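Local coordinates for fimbriae-associated protein FAP1 (Streptococcus parasanguinis, PDB 2X12) that probably mediates bacterial adhesion and biofilm formation as part of the serine-rich fimbriae attached to the cell wall, at residues T194-P199 with K267-F272; K212-I217 with A293-D298; S222-L227 with T274-R279; S154-G159 with S336-D341. All coordinates share one frame; numbering follows the deposited sequence.

Interaction 1: T194-P199 with K267-F272; sequences TVEYDP and KHTITF
The rings of Tyr197 and His268 are neighbours, Tyr197 CD2 lying 4.5 Å from His268 CD2. One face of the Tyr197 ring is covered from within its own segment: Pro199 CD stands 3.8 Å above the plane, over the ring centre. Tyr197 projects from the same side of the sheet as Val195, His268 and Ile270. Its hydroxyl is bonded to Ala329 O, and His268 ND1 to Asp236 OD2. On this face Ile270 CD1 touches both Tyr197 CB, at 4.0 Å, and Val195 CG1, at 4.2 Å. These residues turn toward strands 212-220 and 287-295, as expected where two antiparallel sheets pack into a beta sandwich. The backbones run antiparallel at 161°. Val195 with Ile270 and Tyr197 with His268 are the hydrogen-bonded pairs, each with two bonds; Val195 N reaches Ile270 O at 2.8 Å. Thr194 with Thr271 and Glu196 with Thr269 are non-hydrogen-bonded pairs on the other, partly exposed face. There the Glu196 chain, bent at chi2 (-63°), swings its carboxylate alongside Thr269, whose OG1 donates to Glu196 OE1 at 2.9 Å on the syn lone pair. Beyond the strand, Asp198 OD1 lies 3.5 Å from the aliphatic Lys267 CG and accepts a bond from Thr200 N.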
loop_
_atom_site.group_PDB
_atom_site.type_symbol
_atom_site.label_atom_id
_atom_site.label_comp_id
_atom_site.label_asym_id
_atom_site.label_seq_id
_atom_site.Cartn_x
_atom_site.Cartn_y
_atom_site.Cartn_z
ATOM N N THR A 194 -0.503 -9.218 -0.634
ATOM C CA THR A 194 -1.346 -9.200 0.533
ATOM C C THR A 194 -0.794 -8.125 1.434
ATOM O O THR A 194 0.386 -8.191 1.790
ATOM C CB THR A 194 -1.267 -10.515 1.266
ATOM O OG1 THR A 194 -1.843 -11.554 0.470
ATOM C CG2 THR A 194 -1.997 -10.413 2.593
ATOM N N VAL A 195 -1.620 -7.119 1.733
ATOM C CA VAL A 195 -1.273 -6.054 2.671
ATOM C C VAL A 195 -2.192 -6.186 3.876
ATOM O O VAL A 195 -3.413 -6.372 3.770
ATOM C CB VAL A 195 -1.400 -4.644 2.035
ATOM C CG1 VAL A 195 -1.112 -3.546 3.040
ATOM C CG2 VAL A 195 -0.458 -4.515 0.846
ATOM N N GLU A 196 -1.576 -6.161 5.035
ATOM C CA GLU A 196 -2.297 -6.215 6.267
ATOM C C GLU A 196 -2.214 -4.836 6.839
ATOM O O GLU A 196 -1.161 -4.443 7.342
ATOM C CB GLU A 196 -1.649 -7.202 7.211
ATOM C CG GLU A 196 -1.738 -8.661 6.755
ATOM C CD GLU A 196 -3.167 -9.227 6.650
ATOM O OE1 GLU A 196 -4.155 -8.463 6.850
ATOM O OE2 GLU A 196 -3.283 -10.454 6.354
ATOM N N TYR A 197 -3.334 -4.124 6.726
ATOM C CA TYR A 197 -3.533 -2.762 7.203
ATOM C C TYR A 197 -4.188 -2.759 8.584
ATOM O O TYR A 197 -5.175 -3.439 8.801
ATOM C CB TYR A 197 -4.436 -2.049 6.201
ATOM C CG TYR A 197 -4.713 -0.564 6.403
ATOM C CD1 TYR A 197 -3.735 0.324 6.816
ATOM C CD2 TYR A 197 -5.951 -0.040 6.077
ATOM C CE1 TYR A 197 -4.004 1.696 6.905
ATOM C CE2 TYR A 197 -6.233 1.331 6.167
ATOM C CZ TYR A 197 -5.266 2.204 6.589
ATOM O OH TYR A 197 -5.576 3.561 6.717
ATOM N N ASP A 198 -3.620 -1.998 9.514
ATOM C CA ASP A 198 -4.166 -1.847 10.871
ATOM C C ASP A 198 -4.232 -0.405 11.338
ATOM O O ASP A 198 -3.358 0.078 12.019
ATOM C CB ASP A 198 -3.312 -2.630 11.868
ATOM C CG ASP A 198 -3.870 -2.568 13.266
ATOM O OD1 ASP A 198 -5.104 -2.365 13.413
ATOM O OD2 ASP A 198 -3.076 -2.711 14.219
ATOM N N PRO A 199 -5.279 0.295 10.986
ATOM C CA PRO A 199 -5.355 1.688 11.370
ATOM C C PRO A 199 -5.834 1.862 12.801
ATOM O O PRO A 199 -5.892 2.947 13.323
ATOM C CB PRO A 199 -6.351 2.258 10.364
ATOM C CG PRO A 199 -7.151 1.133 9.958
ATOM C CD PRO A 199 -6.268 -0.046 9.970
ATOM N N LYS A 267 -8.966 -3.556 11.501
ATOM C CA LYS A 267 -7.955 -4.187 10.650
ATOM C C LYS A 267 -8.557 -4.496 9.330
ATOM O O LYS A 267 -9.723 -4.769 9.270
ATOM C CB LYS A 267 -7.509 -5.520 11.235
ATOM C CG LYS A 267 -6.705 -5.383 12.519
ATOM C CD LYS A 267 -6.210 -6.743 13.042
ATOM C CE LYS A 267 -5.158 -6.550 14.177
ATOM N NZ LYS A 267 -4.920 -7.815 14.959
ATOM N N HIS A 268 -7.757 -4.503 8.278
ATOM C CA HIS A 268 -8.239 -4.895 6.969
ATOM C C HIS A 268 -7.201 -5.683 6.245
ATOM O O HIS A 268 -6.050 -5.581 6.579
ATOM C CB HIS A 268 -8.559 -3.671 6.176
ATOM C CG HIS A 268 -9.740 -2.932 6.689
ATOM N ND1 HIS A 268 -11.028 -3.382 6.499
ATOM C CD2 HIS A 268 -9.839 -1.776 7.390
ATOM C CE1 HIS A 268 -11.873 -2.525 7.053
ATOM N NE2 HIS A 268 -11.179 -1.542 7.602
ATOM N N THR A 269 -7.617 -6.459 5.255
ATOM C CA THR A 269 -6.719 -7.309 4.491
ATOM C C THR A 269 -6.941 -7.029 3.049
ATOM O O THR A 269 -7.964 -7.402 2.499
ATOM C CB THR A 269 -7.037 -8.770 4.757
ATOM O OG1 THR A 269 -6.917 -9.006 6.161
ATOM C CG2 THR A 269 -6.104 -9.716 3.981
ATOM N N ILE A 270 -5.981 -6.354 2.444
ATOM C CA ILE A 270 -6.068 -5.922 1.054
ATOM C C ILE A 270 -5.258 -6.882 0.225
ATOM O O ILE A 270 -4.150 -7.218 0.606
ATOM C CB ILE A 270 -5.431 -4.541 0.889
ATOM C CG1 ILE A 270 -5.937 -3.576 1.983
ATOM C CG2 ILE A 270 -5.680 -3.960 -0.518
ATOM C CD1 ILE A 270 -5.022 -2.355 2.221
ATOM N N THR A 271 -5.809 -7.329 -0.893
ATOM C CA THR A 271 -5.118 -8.243 -1.800
ATOM C C THR A 271 -5.402 -7.890 -3.262
ATOM O O THR A 271 -6.487 -7.382 -3.618
ATOM C CB THR A 271 -5.581 -9.663 -1.641
ATOM O OG1 THR A 271 -6.959 -9.716 -1.976
ATOM C CG2 THR A 271 -5.396 -10.112 -0.263
ATOM N N PHE A 272 -4.421 -8.199 -4.106
ATOM C CA PHE A 272 -4.508 -7.975 -5.550
ATOM C C PHE A 272 -3.397 -8.745 -6.256
ATOM O O PHE A 272 -2.485 -9.272 -5.615
ATOM C CB PHE A 272 -4.391 -6.484 -5.884
ATOM C CG PHE A 272 -3.130 -5.854 -5.384
ATOM C CD1 PHE A 272 -2.007 -5.788 -6.173
ATOM C CD2 PHE A 272 -3.060 -5.343 -4.108
ATOM C CE1 PHE A 272 -0.826 -5.200 -5.682
ATOM C CE2 PHE A 272 -1.893 -4.762 -3.617
ATOM C CZ PHE A 272 -0.782 -4.703 -4.390
#

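Interaction 2: K212-I217 with A293-D298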
loop_
_atom_site.group_PDB
_atom_site.type_symbol
_atom_site.label_atom_id
_atom_site.label_comp_id
_atom_site.label_asym_id
_atom_site.label_seq_id
_atom_site.Cartn_x
_atom_site.Cartn_y
_atom_site.Cartn_z
ATOM N N LYS A 212 -19.028 5.106 9.494
ATOM C CA LYS A 212 -19.077 4.126 8.443
ATOM C C LYS A 212 -17.889 4.347 7.565
ATOM O O LYS A 212 -17.939 5.121 6.620
ATOM C CB LYS A 212 -20.394 4.228 7.708
ATOM C CG LYS A 212 -21.432 3.288 8.345
ATOM C CD LYS A 212 -22.969 3.650 8.075
ATOM C CE LYS A 212 -23.962 2.573 8.752
ATOM N NZ LYS A 212 -25.045 3.134 9.689
ATOM N N THR A 213 -16.818 3.650 7.891
ATOM C CA THR A 213 -15.542 3.892 7.272
ATOM C C THR A 213 -15.319 3.144 5.976
ATOM O O THR A 213 -15.874 2.063 5.749
ATOM C CB THR A 213 -14.395 3.533 8.231
ATOM O OG1 THR A 213 -14.347 2.119 8.424
ATOM C CG2 THR A 213 -14.646 4.208 9.570
ATOM N N TYR A 214 -14.493 3.756 5.135
ATOM C CA TYR A 214 -14.047 3.159 3.907
ATOM C C TYR A 214 -12.547 2.905 3.958
ATOM O O TYR A 214 -11.795 3.728 4.487
ATOM C CB TYR A 214 -14.311 4.086 2.749
ATOM C CG TYR A 214 -15.706 4.049 2.252
ATOM C CD1 TYR A 214 -16.583 5.022 2.608
ATOM C CD2 TYR A 214 -16.148 3.059 1.408
ATOM C CE1 TYR A 214 -17.890 5.024 2.159
ATOM C CE2 TYR A 214 -17.473 3.045 0.937
ATOM C CZ TYR A 214 -18.332 4.058 1.334
ATOM O OH TYR A 214 -19.637 4.176 0.977
ATOM N N THR A 215 -12.095 1.816 3.356
ATOM C CA THR A 215 -10.674 1.589 3.236
ATOM C C THR A 215 -10.271 1.643 1.774
ATOM O O THR A 215 -11.086 1.364 0.885
ATOM C CB THR A 215 -10.339 0.270 3.895
ATOM O OG1 THR A 215 -10.749 0.354 5.292
ATOM C CG2 THR A 215 -8.862 -0.058 3.750
ATOM N N GLY A 216 -9.041 2.044 1.504
ATOM C CA GLY A 216 -8.599 2.115 0.142
ATOM C C GLY A 216 -7.135 1.794 0.031
ATOM O O GLY A 216 -6.396 1.984 1.011
ATOM N N ILE A 217 -6.710 1.358 -1.170
ATOM C CA ILE A 217 -5.310 1.045 -1.461
ATOM C C ILE A 217 -4.952 1.764 -2.722
ATOM O O ILE A 217 -5.613 1.614 -3.720
ATOM C CB ILE A 217 -5.154 -0.449 -1.639
ATOM C CG1 ILE A 217 -3.689 -0.857 -1.804
ATOM C CG2 ILE A 217 -6.000 -0.916 -2.783
ATOM C CD1 ILE A 217 -2.831 -0.520 -0.620
ATOM N N ALA A 293 -5.194 3.573 2.908
ATOM C CA ALA A 293 -5.762 4.723 3.629
ATOM C C ALA A 293 -7.096 4.369 4.183
ATOM O O ALA A 293 -7.715 3.473 3.672
ATOM C CB ALA A 293 -5.897 5.895 2.756
ATOM N N THR A 294 -7.514 5.064 5.232
ATOM C CA THR A 294 -8.877 5.055 5.678
ATOM C C THR A 294 -9.514 6.419 5.448
ATOM O O THR A 294 -8.833 7.437 5.571
ATOM C CB THR A 294 -8.925 4.776 7.166
ATOM O OG1 THR A 294 -8.585 3.387 7.437
ATOM C CG2 THR A 294 -10.277 5.070 7.661
ATOM N N THR A 295 -10.804 6.461 5.092
ATOM C CA THR A 295 -11.589 7.693 5.224
ATOM C C THR A 295 -12.781 7.489 6.138
ATOM O O THR A 295 -13.399 6.483 6.091
ATOM C CB THR A 295 -12.149 8.249 3.920
ATOM O OG1 THR A 295 -12.967 7.275 3.318
ATOM C CG2 THR A 295 -11.086 8.637 2.995
ATOM N N LEU A 296 -13.129 8.504 6.911
ATOM C CA LEU A 296 -14.170 8.427 7.893
ATOM C C LEU A 296 -15.542 8.439 7.298
ATOM O O LEU A 296 -16.446 7.937 7.932
ATOM C CB LEU A 296 -14.033 9.574 8.865
ATOM C CG LEU A 296 -12.646 9.496 9.535
ATOM C CD1 LEU A 296 -12.430 10.522 10.641
ATOM C CD2 LEU A 296 -12.407 8.129 10.109
ATOM N N SER A 297 -15.754 8.987 6.106
ATOM C CA SER A 297 -17.122 8.915 5.569
ATOM C C SER A 297 -17.238 8.858 4.084
ATOM O O SER A 297 -18.180 8.267 3.599
ATOM C CB SER A 297 -17.954 10.092 6.042
ATOM O OG SER A 297 -17.996 11.071 5.033
ATOM N N ASP A 298 -16.294 9.500 3.400
ATOM C CA ASP A 298 -16.354 9.731 1.967
ATOM C C ASP A 298 -15.609 8.644 1.203
ATOM O O ASP A 298 -14.428 8.409 1.461
ATOM C CB ASP A 298 -15.691 11.092 1.675
ATOM C CG ASP A 298 -15.992 11.634 0.247
ATOM O OD1 ASP A 298 -16.535 10.906 -0.623
ATOM O OD2 ASP A 298 -15.689 12.822 -0.007
#
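Tyr214 with Thr295 and Gly216 with Ala293 are antiparallel hydrogen-bonded pairs, flanking the non-hydrogen-bonded pair Thr215 with Thr294, on strands whose directions differ by 154°. Each hydrogen-bonded pair is closed by two bonds: Tyr214 N reaches Thr295 O at 3.1 Å and Ala293 N reaches Gly216 O at 2.8 Å. In the middle pair both threonines hold CG2 anti to the backbone N, which lays each methyl against a carbonyl of the facing strand: Thr215 CG2 is 3.7 Å from Ala293 O, and Thr294 CG2 is 3.8 Å from Tyr214 O. Their side chains are buried on the face turned to the other sheet, where Thr215 packs on His268 and Ile235, and Thr294 OG1 is hydrogen-bonded to Tyr197 OH. On the reverse face Thr295 OG1 sits between its backbone N and carbonyl carbon (chi1 58°). From there it touches Tyr214 CB at 3.5 Å and donates to Asp298 O at 2.6 Å, approaching from above the carbonyl plane. The bond spans the turn after the strand, in which Ser297 O comes to the edge of the Tyr214 ring, near its plane and 3.6 Å from CE1. Pro299 also touches the Tyr214 side chain. Thr213 OG1 can bond to Gly264 O, the stronger partner, or Thr262 O, its single proton shared or alternating. A strand paired antiparallel on both edges, here with 287-295 and 254-263, and packed by one face on a second sheet is what a beta sandwich shows.

Interaction 3: S222-L227 with T274-R279; sequences SSDSKL and TAFSGR
Leu227 and Phe276 form the tightly packed part of this contact, an antiparallel non-hydrogen-bonded pair whose CA atoms are 4.7 Å apart. Both side chains leave the backbone with CG anti to N (chi1 -162° for Leu227, -176° for Phe276) and meet at about a right angle. Leu227 CD1 comes to the edge of the phenyl ring, close to its plane and 3.8 Å from Phe276 CD2, and the same methyl rests against Thr274 OG1, whose hydroxyl is bonded to Trp193 NE1. Asp224 approaches another stretch of that edge, with OD2 at 4.1 Å from Phe276 CE2 and its carboxylate plane turned 79° from the ring. Leu286 and Ile288 also touch Leu227, and Leu283 touches Phe276, so this side is buried. The solvent side is made by the partly exposed Lys226 and the exposed Ser277. Lys226 makes a broad contact there through CB and CG, CB lying 3.6 Å from Ser277 OG, before its chain bends at chi3 and chi4 and the amino end leads away. Between the two regions Lys226 O is the polar junction: Ser277 N donates to it at 2.9 Å, Ser277 OG adds a weak bond, and the CA-H of Phe276 points to it as well. Asp224 OD1 accepts from Lys226 N at 3.0 Å, an Asx turn just before the strand pairing. The chemistry is thus mixed inside, where Asp224 OD2 has a weak bond from Glu287 N, while the one main-chain bond is consistent with pairing that has just begun at this end.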
loop_
_atom_site.group_PDB
_atom_site.type_symbol
_atom_site.label_atom_id
_atom_site.label_comp_id
_atom_site.label_asym_id
_atom_site.label_seq_id
_atom_site.Cartn_x
_atom_site.Cartn_y
_atom_site.Cartn_z
ATOM N N SER A 222 3.233 2.002 -12.699
ATOM C CA SER A 222 3.565 2.690 -13.918
ATOM C C SER A 222 5.084 2.835 -14.162
ATOM O O SER A 222 5.494 3.041 -15.298
ATOM C CB SER A 222 2.937 4.055 -13.930
ATOM O OG SER A 222 3.847 4.977 -13.377
ATOM N N SER A 223 5.907 2.740 -13.122
ATOM C CA SER A 223 7.345 2.869 -13.317
ATOM C C SER A 223 7.932 1.583 -13.844
ATOM O O SER A 223 9.068 1.583 -14.300
ATOM C CB SER A 223 8.069 3.229 -12.018
ATOM O OG SER A 223 7.581 4.422 -11.433
ATOM N N ASP A 224 7.192 0.473 -13.741
ATOM C CA ASP A 224 7.646 -0.791 -14.324
ATOM C C ASP A 224 6.813 -1.125 -15.549
ATOM O O ASP A 224 5.544 -1.123 -15.557
ATOM C CB ASP A 224 7.598 -1.927 -13.312
ATOM C CG ASP A 224 8.670 -3.016 -13.577
ATOM O OD1 ASP A 224 9.181 -3.171 -14.738
ATOM O OD2 ASP A 224 9.006 -3.732 -12.593
ATOM N N SER A 225 7.561 -1.349 -16.605
ATOM C CA SER A 225 6.988 -1.666 -17.867
ATOM C C SER A 225 6.793 -3.168 -17.930
ATOM O O SER A 225 6.188 -3.660 -18.851
ATOM C CB SER A 225 7.935 -1.217 -18.956
ATOM O OG SER A 225 9.233 -1.719 -18.680
ATOM N N LYS A 226 7.314 -3.906 -16.968
ATOM C CA LYS A 226 7.142 -5.363 -16.962
ATOM C C LYS A 226 5.993 -5.783 -16.056
ATOM O O LYS A 226 5.493 -6.895 -16.095
ATOM C CB LYS A 226 8.454 -6.015 -16.512
ATOM C CG LYS A 226 9.586 -5.736 -17.463
ATOM C CD LYS A 226 10.942 -6.036 -16.852
ATOM C CE LYS A 226 11.859 -6.800 -17.841
ATOM N NZ LYS A 226 11.922 -6.220 -19.228
ATOM N N LEU A 227 5.579 -4.845 -15.235
ATOM C CA LEU A 227 4.518 -5.082 -14.297
ATOM C C LEU A 227 3.315 -4.325 -14.790
ATOM O O LEU A 227 3.379 -3.115 -15.085
ATOM C CB LEU A 227 4.932 -4.593 -12.920
ATOM C CG LEU A 227 4.173 -5.085 -11.701
ATOM C CD1 LEU A 227 4.476 -6.518 -11.426
ATOM C CD2 LEU A 227 4.600 -4.249 -10.538
ATOM N N THR A 274 -0.758 -8.878 -9.853
ATOM C CA THR A 274 -0.114 -8.078 -10.853
ATOM C C THR A 274 0.641 -9.001 -11.756
ATOM O O THR A 274 1.487 -9.746 -11.295
ATOM C CB THR A 274 0.898 -7.100 -10.197
ATOM O OG1 THR A 274 1.995 -7.804 -9.622
ATOM C CG2 THR A 274 0.260 -6.312 -9.097
ATOM N N ALA A 275 0.358 -8.990 -13.045
ATOM C CA ALA A 275 1.120 -9.865 -13.965
ATOM C C ALA A 275 2.534 -9.297 -14.208
ATOM O O ALA A 275 2.710 -8.092 -14.376
ATOM C CB ALA A 275 0.340 -10.102 -15.291
ATOM N N PHE A 276 3.544 -10.164 -14.179
ATOM C CA PHE A 276 4.942 -9.735 -14.335
ATOM C C PHE A 276 5.581 -10.439 -15.530
ATOM O O PHE A 276 5.672 -11.636 -15.541
ATOM C CB PHE A 276 5.730 -10.046 -13.071
ATOM C CG PHE A 276 7.152 -9.548 -13.093
ATOM C CD1 PHE A 276 8.197 -10.406 -13.247
ATOM C CD2 PHE A 276 7.448 -8.228 -12.951
ATOM C CE1 PHE A 276 9.512 -9.954 -13.258
ATOM C CE2 PHE A 276 8.783 -7.778 -12.972
ATOM C CZ PHE A 276 9.790 -8.641 -13.123
ATOM N N SER A 277 6.042 -9.692 -16.525
ATOM C CA SER A 277 6.484 -10.279 -17.792
ATOM C C SER A 277 8.000 -10.511 -17.873
ATOM O O SER A 277 8.553 -10.702 -18.969
ATOM C CB SER A 277 6.098 -9.360 -18.944
ATOM O OG SER A 277 6.894 -8.188 -18.875
ATOM N N GLY A 278 8.678 -10.476 -16.738
ATOM C CA GLY A 278 10.114 -10.710 -16.714
ATOM C C GLY A 278 10.413 -12.064 -16.119
ATOM O O GLY A 278 9.502 -12.733 -15.626
ATOM N N ARG A 279 11.682 -12.469 -16.187
ATOM C CA ARG A 279 12.146 -13.671 -15.518
ATOM C C ARG A 279 12.517 -13.333 -14.079
ATOM O O ARG A 279 12.567 -12.176 -13.707
ATOM C CB ARG A 279 13.347 -14.233 -16.225
ATOM C CG ARG A 279 13.063 -14.854 -17.594
ATOM C CD ARG A 279 14.415 -15.361 -18.170
ATOM N NE ARG A 279 14.336 -16.360 -19.243
ATOM C CZ ARG A 279 15.410 -16.944 -19.793
ATOM N NH1 ARG A 279 16.632 -16.627 -19.362
ATOM N NH2 ARG A 279 15.287 -17.846 -20.780
#

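Interaction 4: S154-G159 with S336-D341; sequences SDFSNG and SGVNAD
Asn339 reaches into the loop 154-159 and meets it with both backbone and amide. Its N donates to Asp155 O at 2.8 Å in a nearly straight bond of 169°. From the same residue OD1 accepts from Asn158 N at 2.8 Å, the donor tilted 25° from the carbonyl plane, and ND2 donates within the amide plane to Ser157 OG. Two bonds on the two ends of the amide thus fix its rotation. The side-chain amide of Asn158 lies stacked against that of Asn339, their planes 16° apart and Asn158 ND2 3.6 Å from Asn339 CG. Beside this polar group, Val338 CG2 meets the edge of the Phe156 ring, 3.8 Å from CE1 and near the ring plane; Phe156 and Val338 both pack on Phe151 as well. Further out, Asp155 is held by Thr152 N through OD2 and by Ser342 OG through OD1, while backbone bonds join Gly337 to Leu286 and Val338 to Leu283. Asn339 therefore bridges two loops, joining the chain after strand 148-152 to the chain after strand 330-336, one from each sheet of the beta sandwich.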
loop_
_atom_site.group_PDB
_atom_site.type_symbol
_atom_site.label_atom_id
_atom_site.label_comp_id
_atom_site.label_asym_id
_atom_site.label_seq_id
_atom_site.Cartn_x
_atom_site.Cartn_y
_atom_site.Cartn_z
ATOM N N SER A 154 10.873 -7.557 4.436
ATOM C CA SER A 154 12.283 -7.739 4.705
ATOM C C SER A 154 13.068 -8.240 3.470
ATOM O O SER A 154 14.309 -8.298 3.476
ATOM C CB SER A 154 12.478 -8.660 5.905
ATOM O OG SER A 154 12.125 -9.979 5.581
ATOM N N ASP A 155 12.343 -8.625 2.432
ATOM C CA ASP A 155 12.970 -9.003 1.172
ATOM C C ASP A 155 13.137 -7.798 0.216
ATOM O O ASP A 155 13.717 -7.939 -0.882
ATOM C CB ASP A 155 12.192 -10.139 0.476
ATOM C CG ASP A 155 12.193 -11.450 1.270
ATOM O OD1 ASP A 155 13.268 -12.055 1.486
ATOM O OD2 ASP A 155 11.089 -11.895 1.641
ATOM N N PHE A 156 12.655 -6.631 0.646
ATOM C CA PHE A 156 12.855 -5.419 -0.098
ATOM C C PHE A 156 13.705 -4.382 0.601
ATOM O O PHE A 156 13.969 -3.370 0.019
ATOM C CB PHE A 156 11.528 -4.791 -0.366
ATOM C CG PHE A 156 10.459 -5.757 -0.815
ATOM C CD1 PHE A 156 10.662 -6.631 -1.847
ATOM C CD2 PHE A 156 9.181 -5.699 -0.280
ATOM C CE1 PHE A 156 9.599 -7.478 -2.309
ATOM C CE2 PHE A 156 8.123 -6.536 -0.754
ATOM C CZ PHE A 156 8.347 -7.421 -1.738
ATOM N N SER A 157 14.108 -4.625 1.839
ATOM C CA SER A 157 15.051 -3.763 2.570
ATOM C C SER A 157 15.895 -2.786 1.741
ATOM O O SER A 157 15.938 -1.553 2.024
ATOM C CB SER A 157 16.101 -4.614 3.302
ATOM O OG SER A 157 15.725 -5.979 3.389
ATOM N N ASN A 158 16.624 -3.340 0.766
ATOM C CA ASN A 158 17.732 -2.613 0.152
ATOM C C ASN A 158 17.294 -1.455 -0.704
ATOM O O ASN A 158 17.798 -0.344 -0.571
ATOM C CB ASN A 158 18.611 -3.551 -0.659
ATOM C CG ASN A 158 19.305 -4.510 0.197
ATOM O OD1 ASN A 158 19.303 -4.336 1.413
ATOM N ND2 ASN A 158 19.875 -5.542 -0.389
ATOM N N GLY A 159 16.358 -1.712 -1.580
ATOM C CA GLY A 159 15.817 -0.637 -2.367
ATOM C C GLY A 159 14.468 -0.262 -1.840
ATOM O O GLY A 159 13.716 -1.093 -1.276
ATOM N N SER A 336 11.491 -1.246 -4.790
ATOM C CA SER A 336 12.387 -0.831 -5.842
ATOM C C SER A 336 13.487 -1.844 -5.936
ATOM O O SER A 336 14.673 -1.535 -5.758
ATOM C CB SER A 336 12.930 0.584 -5.626
ATOM O OG SER A 336 13.488 1.067 -6.838
ATOM N N GLY A 337 13.043 -3.052 -6.271
ATOM C CA GLY A 337 13.893 -4.205 -6.414
ATOM C C GLY A 337 13.771 -5.141 -5.218
ATOM O O GLY A 337 13.771 -4.712 -4.052
ATOM N N VAL A 338 13.660 -6.421 -5.533
ATOM C CA VAL A 338 13.718 -7.476 -4.583
ATOM C C VAL A 338 15.171 -7.654 -4.270
ATOM O O VAL A 338 15.960 -7.703 -5.168
ATOM C CB VAL A 338 13.173 -8.751 -5.201
ATOM C CG1 VAL A 338 13.575 -9.948 -4.379
ATOM C CG2 VAL A 338 11.679 -8.638 -5.302
ATOM N N ASN A 339 15.506 -7.735 -2.986
ATOM C CA ASN A 339 16.889 -7.752 -2.524
ATOM C C ASN A 339 17.639 -8.796 -3.297
ATOM O O ASN A 339 17.149 -9.905 -3.503
ATOM C CB ASN A 339 16.942 -8.046 -1.012
ATOM C CG ASN A 339 16.518 -6.862 -0.148
ATOM O OD1 ASN A 339 16.203 -5.771 -0.638
ATOM N ND2 ASN A 339 16.525 -7.079 1.150
ATOM N N ALA A 340 18.834 -8.442 -3.736
ATOM C CA ALA A 340 19.639 -9.339 -4.589
ATOM C C ALA A 340 19.627 -10.826 -4.147
ATOM O O ALA A 340 19.645 -11.723 -4.971
ATOM C CB ALA A 340 21.111 -8.828 -4.650
ATOM N N ASP A 341 19.592 -11.085 -2.850
ATOM C CA ASP A 341 19.785 -12.450 -2.363
ATOM C C ASP A 341 18.511 -13.102 -1.843
ATOM O O ASP A 341 18.557 -14.132 -1.192
ATOM C CB ASP A 341 20.874 -12.453 -1.285
ATOM C CG ASP A 341 20.603 -11.444 -0.169
ATOM O OD1 ASP A 341 20.051 -10.317 -0.431
ATOM O OD2 ASP A 341 20.963 -11.806 0.973
#

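Overall arrangement
From the N terminus, segment 154-159 opens the widest loop, which closes only at 336-341, so interaction 4 encloses the other three. Inside it, 194-199 waits for 267-272, but 212-217 and 222-227 come first and find their partners later, so interaction 1 crosses both interaction 2 and interaction 3. Interaction 3 is nested within interaction 2. Interactions 1 and 3 share strand 268-276 of the five-stranded sheet, their centres 22 Å apart. Interaction 2 belongs to the facing sheet and touches interaction 1 across the interface. Interactions 2 and 3 lie on opposite sides of the chain's centre; interaction 4, about 16 Å from interaction 3 between centres, links loops following strands of both sheets.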